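ATP-dependent 6-phosphofructokinase isozyme 2 (Escherichia coli, PDB 3UMO) catalyses the ATP-dependent phosphorylation of D-fructose 6-phosphate to fructose 1,6-bisphosphate, the first committing step of glycolysis, working as a homodimer that needs magnesium. Local coordinates at residues E274-R277 and F278-A282; L231-S235 and E236-Q240; R293-H297 and D298-K302. One frame throughout, in Å; residues are numbered along the deposited sequence.

Contact 1: E274-R277 and F278-A282; sequences EMVR and FGVAA. With ATP (adenosine-5'-triphosphate), chain E.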
ATOM      1  N   GLU A 274     -15.204 -38.627  -5.557  1.00 22.09           N
ATOM      2  CA  GLU A 274     -15.661 -37.980  -6.778  1.00 24.57           C
ATOM      3  C   GLU A 274     -16.150 -36.570  -6.463  1.00 24.53           C
ATOM      4  O   GLU A 274     -15.885 -35.622  -7.206  1.00 22.45           O
ATOM      5  CB  GLU A 274     -16.776 -38.809  -7.419  1.00 30.90           C
ATOM      6  CG  GLU A 274     -17.189 -38.339  -8.798  1.00 47.43           C
ATOM      7  CD  GLU A 274     -17.898 -39.422  -9.592  1.00 58.90           C
ATOM      8  OE1 GLU A 274     -17.594 -40.617  -9.374  1.00 62.62           O
ATOM      9  OE2 GLU A 274     -18.755 -39.079 -10.433  1.00 58.86           O
ATOM     10  N   MET A 275     -16.850 -36.442  -5.337  1.00 22.11           N
ATOM     11  CA  MET A 275     -17.353 -35.149  -4.892  1.00 21.21           C
ATOM     12  C   MET A 275     -16.224 -34.149  -4.616  1.00 22.34           C
ATOM     13  O   MET A 275     -16.270 -33.014  -5.088  1.00 22.26           O
ATOM     14  CB  MET A 275     -18.214 -35.327  -3.640  1.00 24.75           C
ATOM     15  CG  MET A 275     -18.890 -34.058  -3.178  1.00 25.52           C
ATOM     16  SD  MET A 275     -19.702 -34.297  -1.594  1.00 30.05           S
ATOM     17  CE  MET A 275     -18.287 -34.479  -0.520  1.00 41.77           C
ATOM     18  N   VAL A 276     -15.219 -34.564  -3.851  1.00 21.11           N
ATOM     19  CA  VAL A 276     -14.119 -33.663  -3.497  1.00 20.16           C
ATOM     20  C   VAL A 276     -13.259 -33.340  -4.717  1.00 21.44           C
ATOM     21  O   VAL A 276     -12.833 -32.194  -4.908  1.00 18.95           O
ATOM     22  CB  VAL A 276     -13.256 -34.224  -2.333  1.00 21.19           C
ATOM     23  CG1 VAL A 276     -12.052 -33.334  -2.064  1.00 20.41           C
ATOM     24  CG2 VAL A 276     -14.103 -34.365  -1.061  1.00 23.35           C
ATOM     25  N   ARG A 277     -13.024 -34.341  -5.558  1.00 19.19           N
ATOM     26  CA  ARG A 277     -12.263 -34.111  -6.779  1.00 21.86           C
ATOM     27  C   ARG A 277     -12.925 -33.063  -7.667  1.00 24.89           C
ATOM     28  O   ARG A 277     -12.261 -32.161  -8.158  1.00 23.68           O
ATOM     29  CB  ARG A 277     -12.091 -35.400  -7.575  1.00 24.45           C
ATOM     30  CG  ARG A 277     -11.085 -36.359  -7.002  1.00 22.36           C
ATOM     31  CD  ARG A 277     -10.795 -37.465  -8.019  1.00 23.65           C
ATOM     32  NE  ARG A 277     -10.135 -38.635  -7.443  1.00 43.94           N
ATOM     33  CZ  ARG A 277      -8.896 -38.645  -6.960  1.00 62.69           C
ATOM     34  NH1 ARG A 277      -8.160 -37.539  -6.962  1.00 68.78           N
ATOM     35  NH2 ARG A 277      -8.391 -39.766  -6.464  1.00 67.96           N
ATOM     36  N   PHE A 278     -14.231 -33.194  -7.876  1.00 19.77           N
ATOM     37  CA  PHE A 278     -14.956 -32.260  -8.724  1.00 23.52           C
ATOM     38  C   PHE A 278     -14.989 -30.887  -8.062  1.00 16.67           C
ATOM     39  O   PHE A 278     -14.882 -29.859  -8.734  1.00 18.05           O
ATOM     40  CB  PHE A 278     -16.375 -32.766  -8.988  1.00 24.50           C
ATOM     41  CG  PHE A 278     -17.050 -32.106 -10.154  1.00 21.84           C
ATOM     42  CD1 PHE A 278     -16.462 -32.124 -11.409  1.00 26.30           C
ATOM     43  CD2 PHE A 278     -18.284 -31.488 -10.006  1.00 21.16           C
ATOM     44  CE1 PHE A 278     -17.082 -31.523 -12.494  1.00 26.97           C
ATOM     45  CE2 PHE A 278     -18.911 -30.879 -11.095  1.00 20.99           C
ATOM     46  CZ  PHE A 278     -18.308 -30.899 -12.335  1.00 26.66           C
ATOM     47  N   GLY A 279     -15.111 -30.873  -6.735  1.00 18.39           N
ATOM     48  CA  GLY A 279     -15.063 -29.630  -5.978  1.00 18.20           C
ATOM     49  C   GLY A 279     -13.739 -28.898  -6.159  1.00 20.06           C
ATOM     50  O   GLY A 279     -13.712 -27.689  -6.413  1.00 18.37           O
ATOM     51  N   VAL A 280     -12.632 -29.618  -6.008  1.00 15.79           N
ATOM     52  CA  VAL A 280     -11.317 -29.016  -6.206  1.00 15.44           C
ATOM     53  C   VAL A 280     -11.145 -28.558  -7.653  1.00 18.09           C
ATOM     54  O   VAL A 280     -10.599 -27.480  -7.905  1.00 15.95           O
ATOM     55  CB  VAL A 280     -10.173 -29.974  -5.791  1.00 15.98           C
ATOM     56  CG1 VAL A 280      -8.829 -29.514  -6.372  1.00 16.72           C
ATOM     57  CG2 VAL A 280     -10.099 -30.051  -4.276  1.00 18.31           C
ATOM     58  N   ALA A 281     -11.615 -29.370  -8.598  1.00 18.15           N
ATOM     59  CA  ALA A 281     -11.518 -29.001 -10.011  1.00 16.31           C
ATOM     60  C   ALA A 281     -12.223 -27.677 -10.297  1.00 15.98           C
ATOM     61  O   ALA A 281     -11.669 -26.808 -10.976  1.00 18.69           O
ATOM     62  CB  ALA A 281     -12.061 -30.116 -10.917  1.00 18.14           C
ATOM     63  N   ALA A 282     -13.436 -27.518  -9.777  1.00 16.88           N
ATOM     64  CA  ALA A 282     -14.193 -26.287 -10.004  1.00 15.56           C
ATOM     65  C   ALA A 282     -13.609 -25.107  -9.238  1.00 21.15           C
ATOM     66  O   ALA A 282     -13.527 -23.990  -9.764  1.00 17.82           O
ATOM     67  CB  ALA A 282     -15.654 -26.482  -9.638  1.00 15.59           C
TER
HETATM   68  PG  ATP E 313     -13.788 -18.101  -0.823  1.00 17.63           P
HETATM   69  O1G ATP E 313     -15.117 -18.183  -0.158  1.00 16.36           O
HETATM   70  O2G ATP E 313     -14.100 -17.763  -2.278  1.00 15.88           O
HETATM   71  O3G ATP E 313     -12.881 -17.088  -0.215  1.00 19.75           O
HETATM   72  PB  ATP E 313     -12.858 -20.347   0.446  1.00 18.74           P
HETATM   73  O1B ATP E 313     -11.878 -19.607   1.407  1.00 16.74           O
HETATM   74  O2B ATP E 313     -14.179 -20.787   1.112  1.00 17.93           O
HETATM   75  O3B ATP E 313     -13.129 -19.510  -0.885  1.00 15.99           O
HETATM   76  PA  ATP E 313     -10.774 -22.015  -0.629  1.00 17.07           P
HETATM   77  O1A ATP E 313      -9.874 -20.818  -0.543  1.00 16.55           O
HETATM   78  O2A ATP E 313     -10.207 -23.253   0.069  1.00 17.17           O
HETATM   79  O3A ATP E 313     -12.182 -21.693  -0.061  1.00 14.62           O
HETATM   80  O5' ATP E 313     -11.046 -22.297  -2.190  1.00 18.61           O
HETATM   81  C5' ATP E 313     -11.708 -23.456  -2.566  1.00 20.38           C
HETATM   82  C4' ATP E 313     -11.071 -24.289  -3.585  1.00 17.33           C
HETATM   83  O4' ATP E 313     -10.632 -23.428  -4.657  1.00 15.49           O
HETATM   84  C3' ATP E 313      -9.825 -24.910  -3.109  1.00 19.31           C
HETATM   85  O3' ATP E 313     -10.066 -26.085  -2.431  1.00 17.19           O
HETATM   86  C2' ATP E 313      -9.062 -25.102  -4.354  1.00 20.59           C
HETATM   87  O2' ATP E 313      -9.583 -26.145  -5.072  1.00 19.73           O
HETATM   88  C1' ATP E 313      -9.357 -23.849  -5.085  1.00 15.43           C
HETATM   89  N9  ATP E 313      -8.364 -22.814  -4.805  1.00 16.36           N
HETATM   90  C8  ATP E 313      -8.493 -21.803  -3.926  1.00 19.83           C
HETATM   91  N7  ATP E 313      -7.350 -21.073  -3.968  1.00 17.30           N
HETATM   92  C5  ATP E 313      -6.508 -21.622  -4.868  1.00 18.10           C
HETATM   93  C6  ATP E 313      -5.225 -21.296  -5.320  1.00 21.70           C
HETATM   94  N6  ATP E 313      -4.488 -20.107  -4.777  1.00 19.59           N
HETATM   95  N1  ATP E 313      -4.657 -22.079  -6.254  1.00 16.90           N
HETATM   96  C2  ATP E 313      -5.298 -23.150  -6.752  1.00 17.83           C
HETATM   97  N3  ATP E 313      -6.525 -23.480  -6.340  1.00 17.78           N
HETATM   98  C4  ATP E 313      -7.151 -22.739  -5.409  1.00 17.97           C

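Contact 2: L231-S235 and E236-Q240; sequences LGVDS and ENCIQ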
ATOM      1  N   LEU A 231      -9.641 -31.340   2.074  1.00 17.59           N
ATOM      2  CA  LEU A 231      -9.690 -32.598   2.808  1.00 19.96           C
ATOM      3  C   LEU A 231     -11.155 -32.948   3.051  1.00 20.96           C
ATOM      4  O   LEU A 231     -11.893 -32.180   3.673  1.00 26.00           O
ATOM      5  CB  LEU A 231      -8.948 -32.473   4.135  1.00 23.70           C
ATOM      6  CG  LEU A 231      -8.831 -33.774   4.931  1.00 29.61           C
ATOM      7  CD1 LEU A 231      -7.398 -34.276   4.899  1.00 43.92           C
ATOM      8  CD2 LEU A 231      -9.304 -33.576   6.353  1.00 31.82           C
ATOM      9  N   GLY A 232     -11.574 -34.107   2.550  1.00 19.99           N
ATOM     10  CA  GLY A 232     -12.947 -34.550   2.693  1.00 22.22           C
ATOM     11  C   GLY A 232     -13.039 -35.686   3.690  1.00 24.20           C
ATOM     12  O   GLY A 232     -12.260 -36.641   3.632  1.00 23.28           O
ATOM     13  N   VAL A 233     -13.986 -35.577   4.616  1.00 24.56           N
ATOM     14  CA  VAL A 233     -14.146 -36.577   5.666  1.00 32.30           C
ATOM     15  C   VAL A 233     -15.574 -37.126   5.708  1.00 29.66           C
ATOM     16  O   VAL A 233     -16.542 -36.367   5.589  1.00 25.06           O
ATOM     17  CB  VAL A 233     -13.734 -36.003   7.044  1.00 37.84           C
ATOM     18  CG1 VAL A 233     -14.112 -36.945   8.168  1.00 47.72           C
ATOM     19  CG2 VAL A 233     -12.238 -35.726   7.072  1.00 42.55           C
ATOM     20  N   ASP A 234     -15.671 -38.450   5.855  1.00 27.30           N
ATOM     21  CA  ASP A 234     -16.917 -39.193   5.967  1.00 36.45           C
ATOM     22  C   ASP A 234     -16.885 -39.957   7.276  1.00 32.38           C
ATOM     23  O   ASP A 234     -15.918 -39.870   8.030  1.00 31.82           O
ATOM     24  CB  ASP A 234     -16.991 -40.246   4.861  1.00 43.17           C
ATOM     25  CG  ASP A 234     -18.031 -39.932   3.827  1.00 51.77           C
ATOM     26  OD1 ASP A 234     -18.882 -39.053   4.083  1.00 65.80           O
ATOM     27  OD2 ASP A 234     -18.000 -40.575   2.757  1.00 46.19           O
ATOM     28  N   SER A 235     -17.925 -40.745   7.526  1.00 37.72           N
ATOM     29  CA  SER A 235     -17.900 -41.670   8.647  1.00 41.11           C
ATOM     30  C   SER A 235     -16.984 -42.845   8.308  1.00 43.05           C
ATOM     31  O   SER A 235     -16.557 -43.586   9.194  1.00 46.37           O
ATOM     32  CB  SER A 235     -19.310 -42.179   8.972  1.00 45.14           C
ATOM     33  OG  SER A 235     -19.840 -42.958   7.911  1.00 44.95           O
ATOM     34  N   GLU A 236     -16.675 -42.998   7.022  1.00 36.17           N
ATOM     35  CA  GLU A 236     -15.910 -44.145   6.543  1.00 41.85           C
ATOM     36  C   GLU A 236     -14.620 -43.765   5.823  1.00 41.50           C
ATOM     37  O   GLU A 236     -13.691 -44.569   5.734  1.00 42.96           O
ATOM     38  CB  GLU A 236     -16.770 -44.991   5.602  1.00 53.71           C
ATOM     39  CG  GLU A 236     -18.033 -45.542   6.244  1.00 68.32           C
ATOM     40  CD  GLU A 236     -19.035 -46.031   5.218  1.00 79.49           C
ATOM     41  OE1 GLU A 236     -18.684 -46.073   4.019  1.00 81.79           O
ATOM     42  OE2 GLU A 236     -20.173 -46.368   5.609  1.00 83.84           O
ATOM     43  N   ASN A 237     -14.556 -42.545   5.304  1.00 31.38           N
ATOM     44  CA  ASN A 237     -13.419 -42.160   4.477  1.00 34.18           C
ATOM     45  C   ASN A 237     -12.786 -40.824   4.831  1.00 28.93           C
ATOM     46  O   ASN A 237     -13.414 -39.951   5.439  1.00 30.00           O
ATOM     47  CB  ASN A 237     -13.817 -42.144   2.999  1.00 40.71           C
ATOM     48  CG  ASN A 237     -14.116 -43.527   2.460  1.00 50.96           C
ATOM     49  OD1 ASN A 237     -15.238 -43.814   2.039  1.00 54.76           O
ATOM     50  ND2 ASN A 237     -13.108 -44.391   2.460  1.00 53.25           N
ATOM     51  N   CYS A 238     -11.530 -40.677   4.426  1.00 28.05           N
ATOM     52  CA  CYS A 238     -10.800 -39.428   4.569  1.00 29.12           C
ATOM     53  C   CYS A 238      -9.894 -39.300   3.367  1.00 29.96           C
ATOM     54  O   CYS A 238      -9.068 -40.175   3.110  1.00 36.14           O
ATOM     55  CB  CYS A 238      -9.943 -39.452   5.824  1.00 36.49           C
ATOM     56  SG  CYS A 238      -8.940 -37.968   6.028  1.00 43.73           S
ATOM     57  N   ILE A 239     -10.045 -38.220   2.618  1.00 25.83           N
ATOM     58  CA  ILE A 239      -9.221 -38.047   1.438  1.00 30.15           C
ATOM     59  C   ILE A 239      -8.757 -36.611   1.312  1.00 36.14           C
ATOM     60  O   ILE A 239      -9.475 -35.677   1.689  1.00 27.02           O
ATOM     61  CB  ILE A 239      -9.980 -38.422   0.160  1.00 28.33           C
ATOM     62  CG1 ILE A 239     -11.305 -37.666   0.092  1.00 29.72           C
ATOM     63  CG2 ILE A 239     -10.216 -39.932   0.079  1.00 39.44           C
ATOM     64  CD1 ILE A 239     -11.716 -37.325  -1.308  1.00 41.41           C
ATOM     65  N   GLN A 240      -7.546 -36.435   0.792  1.00 28.83           N
ATOM     66  CA  GLN A 240      -7.096 -35.108   0.429  1.00 20.13           C
ATOM     67  C   GLN A 240      -6.912 -35.063  -1.074  1.00 19.73           C
ATOM     68  O   GLN A 240      -6.382 -36.000  -1.686  1.00 21.96           O
ATOM     69  CB  GLN A 240      -5.797 -34.694   1.143  1.00 35.54           C
ATOM     70  CG  GLN A 240      -5.378 -33.258   0.769  1.00 48.39           C
ATOM     71  CD  GLN A 240      -4.296 -32.658   1.659  1.00 51.34           C
ATOM     72  OE1 GLN A 240      -3.867 -33.265   2.644  1.00 51.74           O
ATOM     73  NE2 GLN A 240      -3.854 -31.442   1.310  1.00 32.50           N
TER

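Contact 3: R293-H297 and D298-K302; sequences RLCSH and DDTQK. With K (potassium ion), chain F.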
ATOM      1  N   ARG A 293     -15.028 -13.743 -11.951  1.00 24.72           N
ATOM      2  CA  ARG A 293     -15.559 -14.812 -12.779  1.00 29.49           C
ATOM      3  C   ARG A 293     -15.405 -16.159 -12.096  1.00 26.90           C
ATOM      4  O   ARG A 293     -14.349 -16.476 -11.554  1.00 39.09           O
ATOM      5  CB  ARG A 293     -14.853 -14.827 -14.136  1.00 35.55           C
ATOM      6  CG  ARG A 293     -14.900 -13.498 -14.865  1.00 44.50           C
ATOM      7  CD  ARG A 293     -13.959 -13.478 -16.055  1.00 61.64           C
ATOM      8  NE  ARG A 293     -14.243 -14.558 -16.997  1.00 75.32           N
ATOM      9  CZ  ARG A 293     -13.355 -15.056 -17.850  1.00 81.58           C
ATOM     10  NH1 ARG A 293     -12.118 -14.575 -17.883  1.00 82.22           N
ATOM     11  NH2 ARG A 293     -13.703 -16.038 -18.669  1.00 82.00           N
ATOM     12  N   LEU A 294     -16.472 -16.944 -12.125  1.00 24.63           N
ATOM     13  CA  LEU A 294     -16.468 -18.255 -11.502  1.00 20.64           C
ATOM     14  C   LEU A 294     -15.869 -19.294 -12.434  1.00 21.80           C
ATOM     15  O   LEU A 294     -15.314 -18.963 -13.477  1.00 26.43           O
ATOM     16  CB  LEU A 294     -17.887 -18.655 -11.102  1.00 26.57           C
ATOM     17  CG  LEU A 294     -18.652 -17.588 -10.321  1.00 25.98           C
ATOM     18  CD1 LEU A 294     -20.113 -17.965 -10.170  1.00 25.12           C
ATOM     19  CD2 LEU A 294     -18.010 -17.368  -8.965  1.00 24.04           C
ATOM     20  N   CYS A 295     -15.986 -20.554 -12.044  1.00 20.69           N
ATOM     21  CA  CYS A 295     -15.459 -21.666 -12.831  1.00 24.75           C
ATOM     22  C   CYS A 295     -16.148 -21.815 -14.192  1.00 22.82           C
ATOM     23  O   CYS A 295     -17.356 -21.594 -14.314  1.00 22.85           O
ATOM     24  CB  CYS A 295     -15.635 -22.971 -12.047  1.00 23.22           C
ATOM     25  SG  CYS A 295     -17.371 -23.333 -11.613  1.00 24.38           S
ATOM     26  N   SER A 296     -15.382 -22.195 -15.213  1.00 21.45           N
ATOM     27  CA  SER A 296     -15.960 -22.539 -16.505  1.00 22.71           C
ATOM     28  C   SER A 296     -16.047 -24.057 -16.623  1.00 22.50           C
ATOM     29  O   SER A 296     -15.243 -24.778 -16.033  1.00 25.70           O
ATOM     30  CB  SER A 296     -15.117 -21.984 -17.655  1.00 28.00           C
ATOM     31  OG  SER A 296     -13.895 -22.691 -17.763  1.00 28.67           O
ATOM     32  N   HIS A 297     -17.016 -24.537 -17.395  1.00 23.59           N
ATOM     33  CA  HIS A 297     -17.184 -25.977 -17.594  1.00 24.52           C
ATOM     34  C   HIS A 297     -15.927 -26.670 -18.120  1.00 23.58           C
ATOM     35  O   HIS A 297     -15.525 -27.718 -17.604  1.00 24.21           O
ATOM     36  CB  HIS A 297     -18.362 -26.267 -18.530  1.00 27.60           C
ATOM     37  CG  HIS A 297     -18.515 -27.719 -18.873  1.00 40.00           C
ATOM     38  ND1 HIS A 297     -17.786 -28.328 -19.871  1.00 45.03           N
ATOM     39  CD2 HIS A 297     -19.308 -28.680 -18.343  1.00 50.75           C
ATOM     40  CE1 HIS A 297     -18.123 -29.604 -19.943  1.00 50.64           C
ATOM     41  NE2 HIS A 297     -19.047 -29.844 -19.028  1.00 52.28           N
ATOM     42  N   ASP A 298     -15.316 -26.094 -19.150  1.00 27.88           N
ATOM     43  CA  ASP A 298     -14.180 -26.735 -19.807  1.00 29.59           C
ATOM     44  C   ASP A 298     -12.949 -26.825 -18.911  1.00 25.63           C
ATOM     45  O   ASP A 298     -12.281 -27.859 -18.886  1.00 25.11           O
ATOM     46  CB  ASP A 298     -13.836 -26.033 -21.119  1.00 28.54           C
ATOM     47  CG  ASP A 298     -14.936 -26.166 -22.156  1.00 42.04           C
ATOM     48  OD1 ASP A 298     -15.927 -26.883 -21.892  1.00 34.55           O
ATOM     49  OD2 ASP A 298     -14.804 -25.561 -23.242  1.00 47.14           O
ATOM     50  N   ASP A 299     -12.648 -25.753 -18.183  1.00 23.02           N
ATOM     51  CA  ASP A 299     -11.507 -25.766 -17.265  1.00 24.06           C
ATOM     52  C   ASP A 299     -11.741 -26.767 -16.139  1.00 25.55           C
ATOM     53  O   ASP A 299     -10.826 -27.488 -15.737  1.00 23.44           O
ATOM     54  CB  ASP A 299     -11.258 -24.376 -16.672  1.00 23.29           C
ATOM     55  CG  ASP A 299     -10.725 -23.388 -17.687  1.00 32.50           C
ATOM     56  OD1 ASP A 299     -10.143 -23.822 -18.706  1.00 36.74           O
ATOM     57  OD2 ASP A 299     -10.884 -22.166 -17.449  1.00 30.31           O
ATOM     58  N   THR A 300     -12.969 -26.812 -15.632  1.00 21.03           N
ATOM     59  CA  THR A 300     -13.303 -27.741 -14.551  1.00 20.62           C
ATOM     60  C   THR A 300     -13.149 -29.181 -15.038  1.00 21.24           C
ATOM     61  O   THR A 300     -12.571 -30.026 -14.351  1.00 21.32           O
ATOM     62  CB  THR A 300     -14.734 -27.495 -14.015  1.00 21.18           C
ATOM     63  OG1 THR A 300     -14.849 -26.137 -13.553  1.00 19.33           O
ATOM     64  CG2 THR A 300     -15.063 -28.450 -12.871  1.00 23.19           C
ATOM     65  N   GLN A 301     -13.645 -29.452 -16.241  1.00 21.92           N
ATOM     66  CA  GLN A 301     -13.522 -30.783 -16.831  1.00 26.03           C
ATOM     67  C   GLN A 301     -12.068 -31.198 -17.000  1.00 27.07           C
ATOM     68  O   GLN A 301     -11.709 -32.340 -16.719  1.00 22.95           O
ATOM     69  CB  GLN A 301     -14.246 -30.848 -18.179  1.00 23.66           C
ATOM     70  CG  GLN A 301     -14.052 -32.165 -18.915  1.00 42.59           C
ATOM     71  CD  GLN A 301     -15.005 -32.329 -20.085  1.00 61.16           C
ATOM     72  OE1 GLN A 301     -15.504 -31.347 -20.640  1.00 67.17           O
ATOM     73  NE2 GLN A 301     -15.271 -33.576 -20.461  1.00 68.37           N
ATOM     74  N   LYS A 302     -11.236 -30.266 -17.457  1.00 22.35           N
ATOM     75  CA  LYS A 302      -9.819 -30.548 -17.696  1.00 21.89           C
ATOM     76  C   LYS A 302      -9.098 -30.897 -16.396  1.00 21.13           C
ATOM     77  O   LYS A 302      -8.341 -31.871 -16.328  1.00 23.02           O
ATOM     78  CB  LYS A 302      -9.144 -29.343 -18.359  1.00 25.79           C
ATOM     79  CG  LYS A 302      -7.674 -29.561 -18.714  1.00 28.78           C
ATOM     80  CD  LYS A 302      -6.994 -28.246 -19.103  1.00 37.42           C
ATOM     81  CE  LYS A 302      -7.657 -27.611 -20.317  1.00 36.89           C
ATOM     82  NZ  LYS A 302      -6.974 -26.349 -20.746  1.00 43.02           N
TER
HETATM   83  K     K F 314     -11.776 -15.667 -10.464  1.00 20.75           K
HETATM   84  O   HOH W   1     -12.446 -21.646 -15.332  1.00 22.16           O

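Contact 1: E274-R277 and F278-A282
Val276 and Val280 sit one helical turn apart, and the packed part of this contact is theirs. Val280 N donates to Val276 O at 2.8 Å, a nearly straight bond of 167°. On the same flank CG2 of Val280 comes down beside the carbonyl, 3.5 Å from Val276 O, while CG1 of Val276 lies 4.4 Å from that CG2. Branched, purely apolar side chains suit this flank, because Val241 of strand 238-241 packs against both. Gly279, which has no side chain, is buried here and follows Met275 round the helix, its N 2.9 Å from Met275 O.

These are successive i to i+4 bonds of helix 272-286, one of the helices of the ribokinase-like PfkB fold, and at Val280, midway along it, the helix reaches the nucleotide. ATP O2' gives a weak hydrogen bond to Val280 O, 3.3 Å away, and Val280 CG1 stands 3.7 Å from the same ribose hydroxyl, ATP O2'.

The looser side carries Glu274 and Arg277, both partly exposed. Arg277 meets the 278-282 half only through CB, at the backbone N of Phe278; with CG anti to its own carbonyl carbon (chi1 -75°), the extended chain leads off to a salt bridge with Glu273. The carboxylate of Glu274 makes a salt bridge with Lys265 of helix 254-267, whose ammonium also makes a cation-pi contact with the ring of Phe278.

Contact 2: L231-S235 and E236-Q240
Leu231 faces Gln240 across a beta hairpin built from strands 230-233 and 238-241; over residues 231-233 and 238-240 the two run antiparallel at 168° with their axes 4.6 Å apart. The turn between them is made by Asp234 to Asn237, and at its tip Glu236 and Ser235 pack side by side. Glu236 CG, anti to its own carbonyl carbon (chi1 -60°), runs alongside the serine, 3.6 Å from Ser235 OG, and from there the extended chain carries the carboxylate onward. Small and polar, Ser235 fits this exposed bend, as does the charged Glu236. Asp234 begins the turn: its N donates to Asn237 O at 2.7 Å, and its CB packs over the backbone of the bend, 3.4 Å from Asn237 N. The side chains of this pair meet as well, Asn237 CB lying 4.1 Å from Asp234 CB.

Leu231 is the apolar counterpart at the other end. Its CD1 methyl lies over CB of Gln240, the two side chains crossing at about a right angle, and it also approaches Cys238 SG. Val233 reaches that sulfur too, its CG2 4.1 Å from Cys238 SG, so the thiol lies against two aliphatic groups on one face of the hairpin. Buried Val233 suits its place against helix 204-214; the partly exposed Gln240, at the far end of this face, lies beside Leu225 and touches Val242 of the second subunit.

Ile239 occupies the other face, directed at Leu272 and Val276 of helix 272-286. Its partner Gly232 has no side chain to compete there. The pair is joined by two backbone bonds, Gly232 N to Ile239 O and Ile239 N to Gly232 O, and CG1 of Ile239 lies 3.8 Å from Gly232 O.

Contact 3: R293-H297 and D298-K302
Ser296 O is gripped twice by Thr300, and these hydrogen bonds dominate the start of helix 297-307. Thr300 N donates to Ser296 O from 3.1 Å, as the i to i+4 bond from the N-cap carbonyl, while Thr300 OG1 donates to the same Ser296 O from 2.9 Å and stands above the carbonyl plane, the two donors coming from opposite faces of it. The hydroxyl is placed there because it lies anti to its own carbonyl carbon (chi1 -58°); a valine in its place would probably leave Ser296 O with the backbone donor alone and a buried methyl against a polar oxygen.

Capping comes next. Ser296 is the N-cap, its short hydroxyl accepting a weak bond from Asp299 N. A water completes the arrangement: it accepts from Ser296 N and donates to Asp299 OD2 at 2.7 Å. An acidic side chain suits this first turn, where its charge is likely to be favoured by the helix dipole.

The exposed polar flank belongs to His297. Its ND1 donates to Asp298 OD1 at 3.1 Å and 171°, the oxygen lying in the ring plane although ring and carboxylate planes are 75° apart. Gln301 OE1 approaches CE1 of the His297 ring at 3.2 Å, its amide steeply inclined to the ring.

A metal bond closes the loop's far end: Arg293 O binds the potassium ion together with carbonyls of Ser250, Val252, Ala286, Asn289 and Gly291. Leu294 packs on helix 40-50, and Thr300 packs on Phe278, Ala282 and Ala285 of helix 272-286, its methyl meeting the Phe278 ring.

Along the chain the order is contact 2, contact 1, contact 3, and helix 272-286 carries contact 1 and is touched by both the others. Contacts 1 and 2 have centres about 13 Å apart and touch where Val276 CG2 lies 3.9 Å from Gly232 CA. The centres of contacts 1 and 3 are about 11 Å apart, and there Ala282 O comes within 3.3 Å of Cys295 CB. Contacts 2 and 3 do not touch, their nearest atoms being about 15 Å apart. The hairpin packs on one flank of the helix and helix 297-307 on another; its Ala286 binds potassium with Arg293 of contact 3, and its Val280 lies beside the ATP ribose, so the helix joins the nucleotide and potassium sites.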